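PDB 2C9K: pesticidal crystal protein Cry4Aa from Bacillus thuringiensis, which binds midgut epithelial cells of insect larvae, notably mosquitoes, and brings about their colloid-osmotic lysis as a pore-forming toxin. Local coordinates for residues Phe269-Tyr274 against Asn364-Asp369. Numbering follows the deposited sequence.
Sequences FEESPY and NKYLND
Glu271 lies between Asn364 and Tyr366, and it contributes the largest share of the surface buried between the two loops. With Tyr366 the evidence is a CH-pi contact: CG of Glu271 stands 3.4 Å from the centroid of the Tyr366 ring, 8° off the ring normal and hence squarely over one face. The two side chains cross at about a right angle, but the turn of the carboxylate is doubtful because OE1 is modelled too close to the ring. Torsions account for the placement of CG, which lies anti to the carbonyl carbon (chi1 -71°), and the chain runs on extended, taking the carboxylate beyond the ring centre toward the 364-369 backbone. On the Asn364 side Glu271 slides past in the opposite direction; its CB approaches the amide, whose orientation is uncertain. Two beta turns thus meet: a type I turn from Phe269 to Ser272, and a type I' turn from Asn364 to Leu367 closed by Leu367 N to Asn364 O at 3.0 Å. The latter lies in the loop joining antiparallel strands 353-362 and 373-381 in the middle, beta-sheet domain of the three-domain Cry toxin fold, while the former follows strand 262-267 and precedes helix 279-286. Asn364 is buried, whereas the outer part of the contact is loose and exposed. There Glu270 brings its backbone O obliquely to within 3.6 Å of Tyr366 CE2, but its carboxylate points off from the 364-369 segment. Lys365 likewise turns from the 269-274 segment, and its NZ forms a salt bridge with Asp401.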
loop_
_atom_site.group_PDB
_atom_site.type_symbol
_atom_site.label_atom_id
_atom_site.label_comp_id
_atom_site.label_asym_id
_atom_site.label_seq_id
_atom_site.Cartn_x
_atom_site.Cartn_y
_atom_site.Cartn_z
ATOM N N PHE A 269 -9.530 -17.300 -13.404
ATOM C CA PHE A 269 -10.625 -17.324 -12.458
ATOM C C PHE A 269 -11.926 -17.807 -13.090
ATOM O O PHE A 269 -12.572 -18.737 -12.603
ATOM C CB PHE A 269 -10.863 -15.933 -11.887
ATOM C CG PHE A 269 -12.082 -15.854 -11.025
ATOM C CD1 PHE A 269 -12.073 -16.389 -9.740
ATOM C CD2 PHE A 269 -13.264 -15.318 -11.521
ATOM C CE1 PHE A 269 -13.233 -16.395 -8.962
ATOM C CE2 PHE A 269 -14.425 -15.319 -10.750
ATOM C CZ PHE A 269 -14.409 -15.859 -9.469
ATOM N N GLU A 270 -12.308 -17.156 -14.179
ATOM C CA GLU A 270 -13.551 -17.468 -14.861
ATOM C C GLU A 270 -13.632 -18.839 -15.518
ATOM O O GLU A 270 -14.698 -19.435 -15.543
ATOM C CB GLU A 270 -13.861 -16.365 -15.882
ATOM C CG GLU A 270 -13.880 -14.961 -15.268
ATOM C CD GLU A 270 -12.509 -14.249 -15.289
ATOM O OE1 GLU A 270 -11.463 -14.904 -15.026
ATOM O OE2 GLU A 270 -12.486 -13.017 -15.557
ATOM N N GLU A 271 -12.525 -19.357 -16.033
ATOM C CA GLU A 271 -12.580 -20.657 -16.687
ATOM C C GLU A 271 -12.212 -21.839 -15.811
ATOM O O GLU A 271 -11.975 -22.940 -16.304
ATOM C CB GLU A 271 -11.729 -20.642 -17.955
ATOM C CG GLU A 271 -12.361 -19.799 -19.051
ATOM C CD GLU A 271 -11.799 -20.098 -20.428
ATOM O OE1 GLU A 271 -12.379 -19.594 -21.417
ATOM O OE2 GLU A 271 -10.784 -20.832 -20.522
ATOM N N SER A 272 -12.188 -21.603 -14.504
ATOM C CA SER A 272 -11.887 -22.639 -13.522
ATOM C C SER A 272 -13.093 -22.754 -12.604
ATOM O O SER A 272 -13.837 -21.794 -12.438
ATOM C CB SER A 272 -10.648 -22.265 -12.719
ATOM O OG SER A 272 -9.537 -22.083 -13.582
ATOM N N PRO A 273 -13.305 -23.932 -11.997
ATOM C CA PRO A 273 -14.446 -24.157 -11.095
ATOM C C PRO A 273 -14.325 -23.564 -9.698
ATOM O O PRO A 273 -15.334 -23.307 -9.042
ATOM C CB PRO A 273 -14.545 -25.675 -11.051
ATOM C CG PRO A 273 -13.106 -26.069 -11.088
ATOM C CD PRO A 273 -12.545 -25.179 -12.190
ATOM N N TYR A 274 -13.098 -23.351 -9.245
ATOM C CA TYR A 274 -12.861 -22.820 -7.911
ATOM C C TYR A 274 -13.726 -21.621 -7.528
ATOM O O TYR A 274 -13.864 -21.300 -6.346
ATOM C CB TYR A 274 -11.378 -22.477 -7.756
ATOM C CG TYR A 274 -10.508 -23.613 -8.210
ATOM C CD1 TYR A 274 -9.862 -23.565 -9.441
ATOM C CD2 TYR A 274 -10.410 -24.783 -7.455
ATOM C CE1 TYR A 274 -9.142 -24.659 -9.918
ATOM C CE2 TYR A 274 -9.692 -25.881 -7.919
ATOM C CZ TYR A 274 -9.063 -25.810 -9.155
ATOM O OH TYR A 274 -8.358 -26.885 -9.636
ATOM N N ASN A 364 -8.355 -23.598 -21.790
ATOM C CA ASN A 364 -9.235 -24.757 -21.669
ATOM C C ASN A 364 -10.625 -24.633 -22.281
ATOM O O ASN A 364 -11.373 -25.610 -22.312
ATOM C CB ASN A 364 -9.385 -25.154 -20.199
ATOM C CG ASN A 364 -9.885 -24.010 -19.334
ATOM O OD1 ASN A 364 -10.680 -24.218 -18.422
ATOM N ND2 ASN A 364 -9.413 -22.798 -19.612
ATOM N N LYS A 365 -10.983 -23.449 -22.761
ATOM C CA LYS A 365 -12.299 -23.274 -23.368
ATOM C C LYS A 365 -13.374 -23.749 -22.394
ATOM O O LYS A 365 -14.233 -24.557 -22.754
ATOM C CB LYS A 365 -12.407 -24.097 -24.655
ATOM C CG LYS A 365 -11.319 -23.849 -25.682
ATOM C CD LYS A 365 -11.463 -22.494 -26.336
ATOM C CE LYS A 365 -10.508 -22.369 -27.508
ATOM N NZ LYS A 365 -10.708 -23.474 -28.496
ATOM N N TYR A 366 -13.303 -23.259 -21.160
ATOM C CA TYR A 366 -14.258 -23.607 -20.110
ATOM C C TYR A 366 -14.477 -25.101 -19.917
ATOM O O TYR A 366 -15.553 -25.515 -19.484
ATOM C CB TYR A 366 -15.618 -22.941 -20.360
ATOM C CG TYR A 366 -15.594 -21.434 -20.278
ATOM C CD1 TYR A 366 -15.242 -20.667 -21.386
ATOM C CD2 TYR A 366 -15.899 -20.774 -19.086
ATOM C CE1 TYR A 366 -15.194 -19.286 -21.314
ATOM C CE2 TYR A 366 -15.853 -19.387 -19.000
ATOM C CZ TYR A 366 -15.498 -18.648 -20.122
ATOM O OH TYR A 366 -15.440 -17.269 -20.067
ATOM N N LEU A 367 -13.471 -25.910 -20.233
ATOM C CA LEU A 367 -13.591 -27.355 -20.063
ATOM C C LEU A 367 -12.662 -27.847 -18.958
ATOM O O LEU A 367 -11.766 -27.123 -18.512
ATOM C CB LEU A 367 -13.256 -28.072 -21.369
ATOM C CG LEU A 367 -14.227 -27.827 -22.522
ATOM C CD1 LEU A 367 -13.740 -28.559 -23.759
ATOM C CD2 LEU A 367 -15.625 -28.309 -22.130
ATOM N N ASN A 368 -12.879 -29.075 -18.504
ATOM C CA ASN A 368 -12.018 -29.614 -17.475
ATOM C C ASN A 368 -10.725 -30.044 -18.143
ATOM O O ASN A 368 -10.432 -31.236 -18.258
ATOM C CB ASN A 368 -12.671 -30.796 -16.783
ATOM C CG ASN A 368 -11.792 -31.378 -15.711
ATOM O OD1 ASN A 368 -11.066 -30.656 -15.033
ATOM N ND2 ASN A 368 -11.847 -32.686 -15.546
ATOM N N ASP A 369 -9.960 -29.048 -18.586
ATOM C CA ASP A 369 -8.692 -29.268 -19.276
ATOM C C ASP A 369 -7.622 -28.271 -18.792
ATOM O O ASP A 369 -7.946 -27.204 -18.270
ATOM C CB ASP A 369 -8.923 -29.126 -20.781
ATOM C CG ASP A 369 -8.157 -30.150 -21.586
ATOM O OD1 ASP A 369 -8.380 -30.209 -22.816
ATOM O OD2 ASP A 369 -7.333 -30.891 -20.994
#